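Local coordinates for protein NADPH-dependent aldehyde reductase YqhD (Escherichia coli, PDB 4QGS) that reduces a broad range of short-chain aldehydes to alcohols with NADPH, working as a zinc-dependent homodimeric member of the iron-containing alcohol dehydrogenase family, at residues T210-V215 / P272-T277; V204-H209 / T260-G265; L71-I76 / M86-L91; G111-A116 / I142-V147; H278-E283 / K369-H374. One frame throughout, in Å; residues are numbered along the deposited sequence. Where two conformers were deposited one is given.

Contact 1: T210-V215 / P272-T277; sequences TVEQYV and PQDWAT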
# COMPACT_ATOMS: atom_id res chain seq x y z
N THR A 210 -3.00 -8.87 1.01
CA THR A 210 -3.44 -9.92 1.93
C THR A 210 -2.94 -11.29 1.45
O THR A 210 -2.34 -12.03 2.24
CB THR A 210 -4.95 -9.94 2.07
OG1 THR A 210 -5.39 -8.64 2.50
CG2 THR A 210 -5.39 -11.01 3.12
N VAL A 211 -3.15 -11.64 0.18
CA VAL A 211 -2.75 -12.99 -0.24
C VAL A 211 -1.23 -13.14 -0.38
O VAL A 211 -0.73 -14.27 -0.40
CB VAL A 211 -3.42 -13.41 -1.57
CG1 VAL A 211 -4.94 -13.43 -1.44
CG2 VAL A 211 -2.97 -12.50 -2.72
N GLU A 212 -0.50 -12.04 -0.46
CA GLU A 212 0.97 -12.09 -0.45
C GLU A 212 1.48 -12.65 0.87
O GLU A 212 2.61 -13.13 0.95
CB GLU A 212 1.59 -10.71 -0.66
CG GLU A 212 1.36 -10.11 -2.06
CD GLU A 212 2.37 -10.56 -3.11
OE1 GLU A 212 2.84 -11.73 -3.08
OE2 GLU A 212 2.72 -9.72 -3.97
N GLN A 213 0.62 -12.57 1.88
CA GLN A 213 0.97 -12.98 3.25
C GLN A 213 0.15 -14.16 3.74
O GLN A 213 0.23 -14.54 4.92
CB GLN A 213 0.79 -11.79 4.19
CG GLN A 213 1.60 -10.55 3.80
CD GLN A 213 1.25 -9.33 4.64
OE1 GLN A 213 1.79 -9.15 5.73
NE2 GLN A 213 0.36 -8.48 4.13
N TYR A 214 -0.62 -14.77 2.85
CA TYR A 214 -1.54 -15.82 3.25
C TYR A 214 -1.53 -17.01 2.29
O TYR A 214 -1.53 -18.16 2.72
CB TYR A 214 -2.97 -15.25 3.40
CG TYR A 214 -4.07 -16.29 3.45
CD1 TYR A 214 -4.22 -17.12 4.57
CD2 TYR A 214 -4.95 -16.45 2.39
CE1 TYR A 214 -5.22 -18.08 4.61
CE2 TYR A 214 -5.96 -17.40 2.42
CZ TYR A 214 -6.07 -18.22 3.54
OH TYR A 214 -7.06 -19.17 3.57
N VAL A 215 -1.52 -16.76 0.98
CA VAL A 215 -1.51 -17.88 0.05
C VAL A 215 -0.05 -18.25 -0.19
O VAL A 215 0.56 -17.88 -1.20
CB VAL A 215 -2.25 -17.55 -1.26
CG1 VAL A 215 -2.30 -18.79 -2.14
CG2 VAL A 215 -3.66 -17.08 -0.93
N PRO A 272 4.95 -16.99 6.54
CA PRO A 272 5.76 -16.80 5.33
C PRO A 272 5.17 -15.70 4.48
O PRO A 272 3.95 -15.51 4.48
CB PRO A 272 5.67 -18.16 4.62
CG PRO A 272 5.24 -19.12 5.67
CD PRO A 272 4.37 -18.34 6.61
N GLN A 273 6.02 -14.96 3.79
CA GLN A 273 5.50 -13.92 2.90
C GLN A 273 6.11 -14.06 1.53
O GLN A 273 7.28 -14.43 1.40
CB GLN A 273 5.76 -12.54 3.48
CG GLN A 273 5.04 -12.33 4.83
CD GLN A 273 5.14 -10.93 5.35
OE1 GLN A 273 5.43 -9.99 4.60
NE2 GLN A 273 4.91 -10.77 6.65
N ASP A 274 5.32 -13.75 0.52
CA ASP A 274 5.69 -13.99 -0.87
C ASP A 274 6.28 -12.71 -1.47
O ASP A 274 7.50 -12.51 -1.46
CB ASP A 274 4.46 -14.49 -1.63
CG ASP A 274 4.75 -14.85 -3.08
OD1 ASP A 274 5.84 -14.53 -3.58
OD2 ASP A 274 3.85 -15.46 -3.72
N TRP A 275 5.39 -11.86 -1.98
CA TRP A 275 5.67 -10.55 -2.59
C TRP A 275 6.22 -10.65 -4.00
O TRP A 275 6.54 -9.63 -4.59
CB TRP A 275 6.61 -9.71 -1.72
CG TRP A 275 5.97 -9.44 -0.38
CD1 TRP A 275 6.33 -9.96 0.82
CD2 TRP A 275 4.81 -8.64 -0.14
NE1 TRP A 275 5.48 -9.52 1.81
CE2 TRP A 275 4.53 -8.71 1.24
CE3 TRP A 275 3.97 -7.86 -0.96
CZ2 TRP A 275 3.47 -8.03 1.82
CZ3 TRP A 275 2.91 -7.20 -0.38
CH2 TRP A 275 2.68 -7.28 1.00
N ALA A 276 6.30 -11.86 -4.54
CA ALA A 276 6.79 -12.01 -5.91
C ALA A 276 5.83 -11.37 -6.91
O ALA A 276 6.26 -10.83 -7.94
CB ALA A 276 7.00 -13.48 -6.26
N THR A 277 4.53 -11.45 -6.62
CA THR A 277 3.53 -10.79 -7.50
C THR A 277 3.79 -9.29 -7.55
O THR A 277 3.79 -8.68 -8.63
CB THR A 277 2.09 -11.08 -7.03
OG1 THR A 277 1.80 -12.47 -7.24
CG2 THR A 277 1.06 -10.22 -7.80
O HOH W 1 2.42 -13.63 -4.70
O HOH W 2 1.54 -16.96 5.33

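Contact 2: V204-H209 / T260-G265; sequences VDAFVH and TQAENG. Unlike the reference sequence in segment 260-265: E263 (reference Leu). With ZN (zinc ion), chain B.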
# COMPACT_ATOMS: atom_id res chain seq x y z
N VAL A 204 -8.28 -4.11 -5.23
CA VAL A 204 -7.37 -5.12 -5.73
C VAL A 204 -6.05 -5.12 -4.96
O VAL A 204 -5.54 -6.18 -4.57
CB VAL A 204 -7.09 -4.92 -7.23
CG1 VAL A 204 -5.96 -5.85 -7.69
CG2 VAL A 204 -8.35 -5.20 -8.03
N ASP A 205 -5.50 -3.94 -4.70
CA ASP A 205 -4.21 -3.85 -4.02
C ASP A 205 -4.32 -4.40 -2.60
O ASP A 205 -3.47 -5.19 -2.16
CB ASP A 205 -3.72 -2.41 -4.01
CG ASP A 205 -2.30 -2.26 -3.46
OD1 ASP A 205 -1.39 -3.10 -3.75
OD2 ASP A 205 -2.08 -1.28 -2.72
N ALA A 206 -5.39 -4.03 -1.89
CA ALA A 206 -5.62 -4.60 -0.55
C ALA A 206 -5.74 -6.13 -0.60
O ALA A 206 -5.18 -6.84 0.25
CB ALA A 206 -6.86 -3.98 0.09
N PHE A 207 -6.47 -6.63 -1.58
CA PHE A 207 -6.70 -8.06 -1.74
C PHE A 207 -5.36 -8.77 -1.94
O PHE A 207 -5.06 -9.78 -1.29
CB PHE A 207 -7.64 -8.31 -2.93
CG PHE A 207 -8.15 -9.74 -3.04
CD1 PHE A 207 -9.43 -10.07 -2.60
CD2 PHE A 207 -7.36 -10.73 -3.61
CE1 PHE A 207 -9.92 -11.37 -2.72
CE2 PHE A 207 -7.85 -12.04 -3.73
CZ PHE A 207 -9.12 -12.36 -3.29
N VAL A 208 -4.54 -8.20 -2.81
CA VAL A 208 -3.26 -8.83 -3.13
C VAL A 208 -2.28 -8.70 -1.98
O VAL A 208 -1.58 -9.67 -1.67
CB VAL A 208 -2.67 -8.24 -4.43
CG1 VAL A 208 -1.28 -8.83 -4.67
CG2 VAL A 208 -3.61 -8.56 -5.58
N HIS A 209 -2.23 -7.55 -1.30
CA HIS A 209 -1.37 -7.45 -0.11
C HIS A 209 -1.71 -8.55 0.89
O HIS A 209 -0.81 -9.12 1.52
CB HIS A 209 -1.47 -6.08 0.56
CG HIS A 209 -0.60 -5.04 -0.08
ND1 HIS A 209 0.48 -4.46 0.56
CD2 HIS A 209 -0.64 -4.49 -1.32
CE1 HIS A 209 1.05 -3.59 -0.25
NE2 HIS A 209 0.40 -3.59 -1.40
N THR A 260 -7.17 -1.18 5.38
CA THR A 260 -6.21 -0.77 6.38
C THR A 260 -5.58 -1.99 7.04
O THR A 260 -4.38 -2.01 7.26
CB THR A 260 -6.86 0.14 7.44
OG1 THR A 260 -7.29 1.34 6.81
CG2 THR A 260 -5.86 0.49 8.53
N GLN A 261 -6.38 -3.01 7.33
CA GLN A 261 -5.81 -4.23 7.92
C GLN A 261 -4.92 -4.97 6.92
O GLN A 261 -3.89 -5.54 7.30
CB GLN A 261 -6.92 -5.14 8.45
CG GLN A 261 -7.70 -4.49 9.59
CD GLN A 261 -6.79 -4.19 10.77
OE1 GLN A 261 -6.03 -5.04 11.20
NE2 GLN A 261 -6.85 -2.96 11.28
N ALA A 262 -5.28 -4.95 5.64
CA ALA A 262 -4.47 -5.61 4.61
C ALA A 262 -3.07 -5.00 4.53
O ALA A 262 -2.10 -5.69 4.22
CB ALA A 262 -5.18 -5.53 3.25
N GLU A 263 -2.97 -3.72 4.84
CA GLU A 263 -1.68 -3.01 4.83
C GLU A 263 -0.95 -2.89 6.19
O GLU A 263 0.03 -2.18 6.28
CB GLU A 263 -1.91 -1.61 4.28
CG GLU A 263 -1.57 -1.41 2.83
CD GLU A 263 -2.71 -1.79 1.91
OE1 GLU A 263 -2.48 -2.62 1.00
OE2 GLU A 263 -3.82 -1.25 2.08
N ASN A 264 -1.40 -3.60 7.22
CA ASN A 264 -1.16 -3.14 8.60
C ASN A 264 -0.15 -3.92 9.51
O ASN A 264 0.56 -3.30 10.29
CB ASN A 264 -2.52 -3.06 9.29
CG ASN A 264 -2.48 -2.38 10.65
OD1 ASN A 264 -1.61 -2.63 11.46
ND2 ASN A 264 -3.41 -1.46 10.88
N GLY A 265 -0.08 -5.25 9.44
CA GLY A 265 0.94 -5.97 10.19
C GLY A 265 0.57 -7.24 10.96
O GLY A 265 1.36 -8.20 11.02
ZN ZN B . 0.69 -2.92 -3.34
O HOH W 3 2.52 -2.08 -2.76
O HOH W 4 0.22 -0.96 -2.57

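Contact 3: L71-I76 / M86-L91; sequences LEFGGI and MNAVKL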
# COMPACT_ATOMS: atom_id res chain seq x y z
N LEU A 71 0.96 26.14 9.24
CA LEU A 71 1.60 26.47 7.97
C LEU A 71 1.26 25.38 6.96
O LEU A 71 0.81 24.29 7.35
CB LEU A 71 3.12 26.58 8.12
CG LEU A 71 3.77 27.84 8.71
CD1 LEU A 71 3.20 28.21 10.06
CD2 LEU A 71 5.28 27.63 8.81
N GLU A 72 1.48 25.65 5.67
CA GLU A 72 1.15 24.68 4.63
C GLU A 72 2.32 24.42 3.68
O GLU A 72 3.12 25.31 3.41
CB GLU A 72 -0.05 25.14 3.81
CG GLU A 72 -1.31 25.42 4.60
CD GLU A 72 -2.48 25.79 3.70
OE1 GLU A 72 -3.50 26.30 4.20
OE2 GLU A 72 -2.36 25.58 2.47
N PHE A 73 2.42 23.19 3.19
CA PHE A 73 3.40 22.84 2.17
C PHE A 73 2.82 21.78 1.25
O PHE A 73 2.65 20.64 1.66
CB PHE A 73 4.70 22.32 2.81
CG PHE A 73 5.78 21.99 1.80
CD1 PHE A 73 6.75 22.92 1.47
CD2 PHE A 73 5.81 20.75 1.18
CE1 PHE A 73 7.74 22.62 0.55
CE2 PHE A 73 6.80 20.45 0.25
CZ PHE A 73 7.76 21.39 -0.06
N GLY A 74 2.53 22.15 0.01
CA GLY A 74 1.93 21.21 -0.92
C GLY A 74 2.88 20.85 -2.04
O GLY A 74 4.04 21.26 -2.04
N GLY A 75 2.38 20.09 -3.01
CA GLY A 75 3.15 19.73 -4.18
C GLY A 75 3.91 18.43 -4.08
O GLY A 75 4.72 18.12 -4.96
N ILE A 76 3.68 17.66 -3.02
CA ILE A 76 4.29 16.34 -2.92
C ILE A 76 3.69 15.48 -4.03
O ILE A 76 2.49 15.24 -4.08
CB ILE A 76 4.07 15.69 -1.54
CG1 ILE A 76 4.79 16.49 -0.45
CG2 ILE A 76 4.57 14.25 -1.53
CD1 ILE A 76 4.62 15.93 0.96
N MET A 86 13.20 17.79 0.60
CA MET A 86 14.28 18.57 1.22
C MET A 86 13.90 20.04 1.37
O MET A 86 14.32 20.69 2.33
CB MET A 86 15.57 18.45 0.41
CG MET A 86 16.43 17.26 0.78
SD MET A 86 16.88 17.23 2.53
CE MET A 86 15.78 15.98 3.12
N ASN A 87 13.13 20.56 0.41
CA ASN A 87 12.61 21.93 0.51
C ASN A 87 11.72 22.07 1.74
O ASN A 87 11.72 23.11 2.41
CB ASN A 87 11.81 22.29 -0.74
CG ASN A 87 12.70 22.78 -1.87
OD1 ASN A 87 13.81 23.25 -1.65
ND2 ASN A 87 12.20 22.66 -3.10
N ALA A 88 10.94 21.03 2.02
CA ALA A 88 10.07 21.05 3.18
C ALA A 88 10.90 20.94 4.45
O ALA A 88 10.59 21.57 5.46
CB ALA A 88 9.07 19.93 3.11
N VAL A 89 11.96 20.13 4.39
CA VAL A 89 12.87 19.98 5.52
C VAL A 89 13.50 21.34 5.83
O VAL A 89 13.70 21.70 7.00
CB VAL A 89 13.97 18.93 5.24
CG1 VAL A 89 15.06 18.96 6.31
CG2 VAL A 89 13.35 17.54 5.17
N LYS A 90 13.78 22.10 4.78
CA LYS A 90 14.29 23.46 4.90
C LYS A 90 13.31 24.37 5.64
O LYS A 90 13.68 25.01 6.63
CB LYS A 90 14.59 24.04 3.52
CG LYS A 90 15.49 25.27 3.54
CD LYS A 90 14.95 26.40 2.68
CE LYS A 90 13.59 26.89 3.18
NZ LYS A 90 13.09 28.06 2.40
N LEU A 91 12.08 24.43 5.16
CA LEU A 91 11.04 25.25 5.77
C LEU A 91 10.84 24.86 7.23
O LEU A 91 10.72 25.72 8.10
CB LEU A 91 9.72 25.13 4.98
CG LEU A 91 8.48 25.96 5.34
CD1 LEU A 91 7.53 25.98 4.15
CD2 LEU A 91 7.74 25.42 6.55

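Contact 4: G111-A116 / I142-V147; sequences GTKFIA and IPMGCV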
# COMPACT_ATOMS: atom_id res chain seq x y z
N GLY A 111 6.30 10.71 1.96
CA GLY A 111 7.18 11.86 1.88
C GLY A 111 7.25 12.58 3.20
O GLY A 111 8.29 13.10 3.59
N THR A 112 6.14 12.62 3.91
CA THR A 112 6.12 13.32 5.18
C THR A 112 6.91 12.54 6.23
O THR A 112 7.57 13.13 7.09
CB THR A 112 4.67 13.57 5.64
OG1 THR A 112 4.01 14.36 4.64
CG2 THR A 112 4.65 14.32 6.97
N LYS A 113 6.88 11.21 6.14
CA LYS A 113 7.68 10.38 7.03
C LYS A 113 9.15 10.73 6.86
O LYS A 113 9.91 10.83 7.83
CB LYS A 113 7.45 8.90 6.75
CG LYS A 113 6.10 8.36 7.23
CD LYS A 113 6.01 6.85 7.05
CE LYS A 113 4.67 6.31 7.52
NZ LYS A 113 4.60 4.83 7.40
N PHE A 114 9.55 10.93 5.61
CA PHE A 114 10.93 11.26 5.33
C PHE A 114 11.28 12.63 5.90
O PHE A 114 12.34 12.80 6.51
CB PHE A 114 11.18 11.23 3.83
CG PHE A 114 12.56 11.65 3.45
CD1 PHE A 114 13.65 10.83 3.69
CD2 PHE A 114 12.77 12.88 2.86
CE1 PHE A 114 14.92 11.23 3.34
CE2 PHE A 114 14.03 13.28 2.50
CZ PHE A 114 15.12 12.45 2.75
N ILE A 115 10.40 13.61 5.71
CA ILE A 115 10.62 14.94 6.25
C ILE A 115 10.80 14.90 7.77
O ILE A 115 11.72 15.52 8.31
CB ILE A 115 9.45 15.89 5.89
CG1 ILE A 115 9.36 16.07 4.38
CG2 ILE A 115 9.63 17.24 6.56
CD1 ILE A 115 8.06 16.73 3.91
N ALA A 116 9.95 14.14 8.46
CA ALA A 116 10.00 14.02 9.91
C ALA A 116 11.35 13.49 10.41
O ALA A 116 11.87 13.95 11.43
CB ALA A 116 8.88 13.13 10.40
N ILE A 142 10.43 14.28 13.95
CA ILE A 142 9.38 15.24 14.25
C ILE A 142 8.06 14.49 14.33
O ILE A 142 7.76 13.67 13.46
CB ILE A 142 9.29 16.34 13.20
CG1 ILE A 142 10.60 17.12 13.16
CG2 ILE A 142 8.10 17.28 13.47
CD1 ILE A 142 10.50 18.37 12.39
N PRO A 143 7.29 14.73 15.40
CA PRO A 143 6.01 14.05 15.54
C PRO A 143 5.13 14.32 14.33
O PRO A 143 5.16 15.44 13.80
CB PRO A 143 5.42 14.67 16.81
CG PRO A 143 6.62 15.10 17.59
CD PRO A 143 7.58 15.59 16.56
N MET A 144 4.39 13.32 13.88
CA MET A 144 3.52 13.54 12.73
C MET A 144 2.25 12.73 12.84
O MET A 144 2.22 11.68 13.47
CB MET A 144 4.26 13.21 11.42
CG MET A 144 4.70 11.77 11.28
SD MET A 144 5.03 11.34 9.55
CE MET A 144 3.37 11.45 8.88
N GLY A 145 1.18 13.25 12.25
CA GLY A 145 -0.08 12.55 12.15
C GLY A 145 -0.52 12.64 10.70
O GLY A 145 0.16 13.25 9.87
N CYS A 146 -1.66 12.02 10.39
CA CYS A 146 -2.17 12.11 9.03
C CYS A 146 -3.68 12.04 8.97
O CYS A 146 -4.37 11.57 9.90
CB CYS A 146 -1.56 11.00 8.15
SG CYS A 146 -1.94 9.31 8.68
N VAL A 147 -4.20 12.55 7.87
CA VAL A 147 -5.60 12.45 7.52
C VAL A 147 -5.63 11.77 6.16
O VAL A 147 -5.24 12.38 5.16
CB VAL A 147 -6.28 13.84 7.48
CG1 VAL A 147 -7.75 13.70 7.10
CG2 VAL A 147 -6.14 14.53 8.84

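Contact 5: H278-E283 / K369-H374; sequences HMLGHE and KKLEEH. With ZN (zinc ion), chain B.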
# COMPACT_ATOMS: atom_id res chain seq x y z
N HIS A 278 4.04 -8.68 -6.39
CA HIS A 278 4.43 -7.27 -6.34
C HIS A 278 5.73 -6.99 -7.10
O HIS A 278 5.79 -6.01 -7.86
CB HIS A 278 4.55 -6.79 -4.87
CG HIS A 278 3.30 -6.14 -4.35
ND1 HIS A 278 2.17 -6.86 -4.02
CD2 HIS A 278 2.99 -4.84 -4.15
CE1 HIS A 278 1.22 -6.03 -3.63
NE2 HIS A 278 1.69 -4.79 -3.69
N MET A 279 6.76 -7.82 -6.93
CA MET A 279 8.04 -7.54 -7.58
C MET A 279 7.92 -7.64 -9.10
O MET A 279 8.47 -6.78 -9.82
CB MET A 279 9.12 -8.50 -7.06
CG MET A 279 9.41 -8.32 -5.56
SD MET A 279 9.89 -6.64 -5.11
CE MET A 279 8.36 -6.03 -4.41
N LEU A 280 7.20 -8.65 -9.59
CA LEU A 280 6.98 -8.80 -11.03
C LEU A 280 6.10 -7.68 -11.56
O LEU A 280 6.36 -7.12 -12.63
CB LEU A 280 6.33 -10.15 -11.35
CG LEU A 280 7.19 -11.42 -11.19
CD1 LEU A 280 6.45 -12.64 -11.71
CD2 LEU A 280 8.49 -11.25 -11.92
N GLY A 281 5.06 -7.35 -10.80
CA GLY A 281 4.17 -6.27 -11.18
C GLY A 281 4.88 -4.94 -11.29
O GLY A 281 4.56 -4.13 -12.19
N HIS A 282 5.83 -4.69 -10.40
CA HIS A 282 6.54 -3.41 -10.36
C HIS A 282 7.27 -3.12 -11.67
O HIS A 282 7.36 -1.97 -12.09
CB HIS A 282 7.55 -3.38 -9.20
CG HIS A 282 6.93 -3.16 -7.85
ND1 HIS A 282 7.66 -3.21 -6.68
CD2 HIS A 282 5.65 -2.89 -7.48
CE1 HIS A 282 6.86 -2.98 -5.65
NE2 HIS A 282 5.64 -2.78 -6.11
N GLU A 283 7.80 -4.15 -12.32
CA GLU A 283 8.48 -3.95 -13.60
C GLU A 283 7.51 -3.57 -14.72
O GLU A 283 7.88 -2.85 -15.64
CB GLU A 283 9.27 -5.21 -14.01
CG GLU A 283 10.30 -5.66 -12.98
CD GLU A 283 11.38 -4.64 -12.66
OE1 GLU A 283 11.51 -3.61 -13.35
OE2 GLU A 283 12.13 -4.88 -11.69
N LYS A 369 15.35 -8.52 -18.06
CA LYS A 369 16.59 -7.76 -17.89
C LYS A 369 16.48 -6.80 -16.71
O LYS A 369 17.40 -6.66 -15.92
CB LYS A 369 16.94 -6.99 -19.17
CG LYS A 369 17.42 -7.89 -20.31
CD LYS A 369 17.91 -7.07 -21.50
CE LYS A 369 18.52 -7.95 -22.59
NZ LYS A 369 17.55 -8.89 -23.21
N LYS A 370 15.33 -6.13 -16.59
CA LYS A 370 15.11 -5.22 -15.48
C LYS A 370 15.05 -5.94 -14.14
O LYS A 370 15.63 -5.47 -13.16
CB LYS A 370 13.83 -4.41 -15.70
CG LYS A 370 14.04 -3.21 -16.61
CD LYS A 370 15.06 -2.25 -16.00
CE LYS A 370 15.31 -1.04 -16.88
NZ LYS A 370 16.24 -0.07 -16.22
N LEU A 371 14.34 -7.07 -14.09
CA LEU A 371 14.34 -7.89 -12.87
C LEU A 371 15.75 -8.23 -12.45
O LEU A 371 16.10 -8.13 -11.27
CB LEU A 371 13.56 -9.18 -13.07
CG LEU A 371 12.03 -9.19 -13.05
CD1 LEU A 371 11.61 -10.61 -13.37
CD2 LEU A 371 11.47 -8.74 -11.69
N GLU A 372 16.57 -8.66 -13.41
CA GLU A 372 17.93 -9.05 -13.08
C GLU A 372 18.73 -7.84 -12.60
O GLU A 372 19.49 -7.94 -11.63
CB GLU A 372 18.61 -9.71 -14.29
CG GLU A 372 20.06 -10.12 -14.03
CD GLU A 372 20.59 -11.10 -15.06
OE1 GLU A 372 20.08 -11.11 -16.20
OE2 GLU A 372 21.52 -11.87 -14.73
N GLU A 373 18.54 -6.71 -13.26
CA GLU A 373 19.21 -5.47 -12.89
C GLU A 373 18.84 -5.06 -11.45
O GLU A 373 19.67 -4.54 -10.69
CB GLU A 373 18.84 -4.36 -13.88
CG GLU A 373 19.52 -3.02 -13.63
CD GLU A 373 19.05 -1.93 -14.59
OE1 GLU A 373 18.63 -2.26 -15.73
OE2 GLU A 373 19.09 -0.75 -14.20
N HIS A 374 17.60 -5.32 -11.08
CA HIS A 374 17.08 -4.91 -9.79
C HIS A 374 17.27 -5.97 -8.71
O HIS A 374 16.80 -5.81 -7.58
CB HIS A 374 15.60 -4.56 -9.92
CG HIS A 374 15.34 -3.40 -10.83
ND1 HIS A 374 14.14 -3.21 -11.47
CD2 HIS A 374 16.13 -2.36 -11.19
CE1 HIS A 374 14.20 -2.11 -12.20
NE2 HIS A 374 15.40 -1.57 -12.05
ZN ZN B . 0.69 -2.92 -3.34
O HOH W 3 2.52 -2.08 -2.76
O HOH W 4 0.22 -0.96 -2.57

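Contact 1: T210-V215 / P272-T277
E212 reaches W275 through a doubly bent chain: CG lies beside the backbone N (chi1 -68°) and chi2 folds it again (-85°), which swings E212 CG along the indole, 3.6 Å from W275 CE3, and turns the carboxylate to the W275 backbone. E212 CB, placed by the main chain, stands 3.7 Å from the centroid of the six-membered ring of W275, 9° off its normal, a CH-pi contact over the face. E212 OE1 accepts from W275 N at 2.8 Å, met from above the carboxylate plane. The main chains are tied as well: D274 N donates to E212 O at 2.8 Å. Within 272-277, W275 NE1 bonds Q273 OE1 in the ring plane at 2.8 Å, while D274 OD1 takes A276 N at 2.9 Å in an Asx turn and D274 OD2 forms a salt bridge with K311. Replacing W275 by alanine would probably leave Q273 OE1 without its indole donor, uncover E212 CB and remove the edge-to-face contacts that the ring makes with H209 and H278. E212 OE2 is hydrogen-bonded to H278 ND1. Through that bond and the ring contacts, this layer probably helps to position two zinc ligands, as a second shell of the catalytic zinc site.

Contact 2: V204-H209 / T260-G265
H209 and E263 make the closest side-chain meeting, next to the zinc ion. H209 NE2 and D205 OD1 each bind the metal at 2.1 Å, and waters 3 and 4 are also ligands. Around the H209 imidazole, D205 OD1 and water 3 lie at the edge in the ring plane, as expected of groups sharing a metal with NE2. E263 OE1 instead stands over one face, 3.2 Å from H209 CG and displaced toward the rim, with carboxylate and ring planes 80° apart. E263 gets there by a bend at chi2 (85°). The same oxygen is 4.0 Å from D205 OD2, so two carboxylates approach each other with no bond between them. E263 differs from the reference sequence, which has leucine here, so this approach is a feature of the deposited chain.

Behind this layer the helices touch through small residues. A206 CB packs on A262 CB at 3.9 Å, and A262 CB also reaches A206 O at 3.3 Å, near the end of helix 249-262. One helical turn separates D205 from H209; H209 N to D205 O (2.8 Å) is the i to i+4 bond of that turn, which puts both side chains on the same side, toward the metal. H278 and H292 complete the protein ligands, giving the Asp-His-His-His catalytic metal site of the iron-containing alcohol dehydrogenase family, built on the helical C-terminal region.

Contact 3: L71-I76 / M86-L91
F73 presents the face of its ring to A88, whose methyl settles on it. A88 CB lies 3.7 Å from the ring centroid and 11° off the normal, so it sits over the middle of the ring in a CH-pi contact. F73 CG is anti to its own backbone N (chi1 -178°), an orientation that carries the ring across to the helix. The small size of A88 lets the aromatic ring approach the helix backbone: F73 CE1 comes to 3.8 Å from A88 CA. N87 and L91, one helical turn apart, border a shallow hollow floored by A88, and the F73 ring fits into it. On one border L91 CD1 lies at the ring's edge, near its plane, 4.1 Å from F73 CD1; on the other N87 C meets the ring obliquely, 4.2 Å from F73 CE1.

L91 divides its branches between two strand residues. While CD1 borders the phenyl ring, L91 CD2 meets L71 CD2 at 4.0 Å, filling the space between the side chains of L71 and F73, which point to the same side of the strand. E72, between them, points away, as strand alternation requires.

Strand 71-73 and helix 86-91 run nearly antiparallel, at 164°, with axes 10.2 Å apart. Strand 69-73 is outermost in the parallel sheet of this chain, and L44 of the neighbouring strand touches L71, F73 and L91. Helix 82-95 thus packs on a border of the dinucleotide-binding domain. The chemistry across the pair is apolar, methyl against ring and methyl against methyl, which implies that fit and burial of carbon, rather than directed polar bonds, hold helix to strand.

Contact 4: G111-A116 / I142-V147
A116 O accepts the backbone N-H of I142 at 2.9 Å, the one hydrogen bond between the two segments. The donor stands above the carbonyl plane, 39° out of it. The bond joins helix 106-119 to the start of strand 144-148 within a beta-alpha-beta crossover: strand 99-104, the helix, then strand 144-148, parallel to and adjacent to the first, in the domain that binds NADP in this enzyme. Helix and strand segments run nearly antiparallel, at 166°, with axes 9.7 Å apart. Next to the bond, A116 CB presses on I142 O at 3.3 Å and lies 4.3 Å from I142 CB.

Toward the N-terminal side of A116, M144 fills the gap between helix and strand. Its CG sits between the backbone N and the carbonyl carbon (chi1 63°), and with the chain then bent at chi3 the thioether lies alongside the helix. M144 SD rests 3.8 Å from K113 CA and 3.9 Å from K113 CG, crossing the lysine chain at about a right angle. The extended K113 leads its NZ away to G160 O, and G160 belongs to the NADP-binding set. T112 OG1 bonds to V108 O and T46 OG1, while its methyl turns to the strand. There the thioether ends in a methyl-methyl contact, M144 CE to T112 CG2 at 3.7 Å.

Contact 5: H278-E283 / K369-H374
The helical segments 278-283 and 369-373 cross at 120° between their N-to-C directions, with axes 10.2 Å apart and the nearest CA pair, E283 and K370, 7.0 Å apart. H374 follows the second helix, and E283 OE2 reaches the edge of its ring, near the ring plane: H374 ND1 donates to E283 OE2 at 2.6 Å. This His-carboxylate bond is nearly straight (165°) and uses the syn lone pair of OE2; carboxylate and imidazole are nearly coplanar. E283 gets there through a chain bent at chi2 (-60°), and the elbow brings E283 CG against L371 CD2 at 3.5 Å, while E283 OE1 lies 3.4 Å from K370 CB. L371 also presses its other branch on L280, L371 CD1 to L280 CD2 at 3.5 Å, tighter than usual for two methyl carbons. A leucine in place of E283 would probably leave H374 ND1 without its acceptor and let the imidazole turn. K370 directs its amine to a salt bridge with E373 OE1 whose hydrogen bond is weak. At the other end of the first segment, H278 NE2 binds the zinc ion. Helix 276-288 therefore spans from the metal to helix 364-373, with helix 292-306 touching H278 and L280 and helix 387-396 packing on L280, E283 and L371.

How the contacts relate
From the N terminus, contact 3 closes the short loop between strand 69-73 and helix 82-95, and contact 4 then returns helix 106-119 to strand 144-148. The two touch where A88 meets I115, and together they build the parallel-sheet domain. In the C-terminal region, contacts 1 and 2 cross: segments 204-209 and 210-215 both open on helix 196-211 before 260-265 and 272-277 close them. Contact 5 follows, a long closure from helix 276-288 to helix 364-373. Contacts 2 and 5 share the zinc ion, and contact 1 joins contact 5 through E212 and H278, so these three tie helices of the C-terminal region around the metal. Contacts 2 and 4 stay separate, their nearest atoms about 8 Å apart.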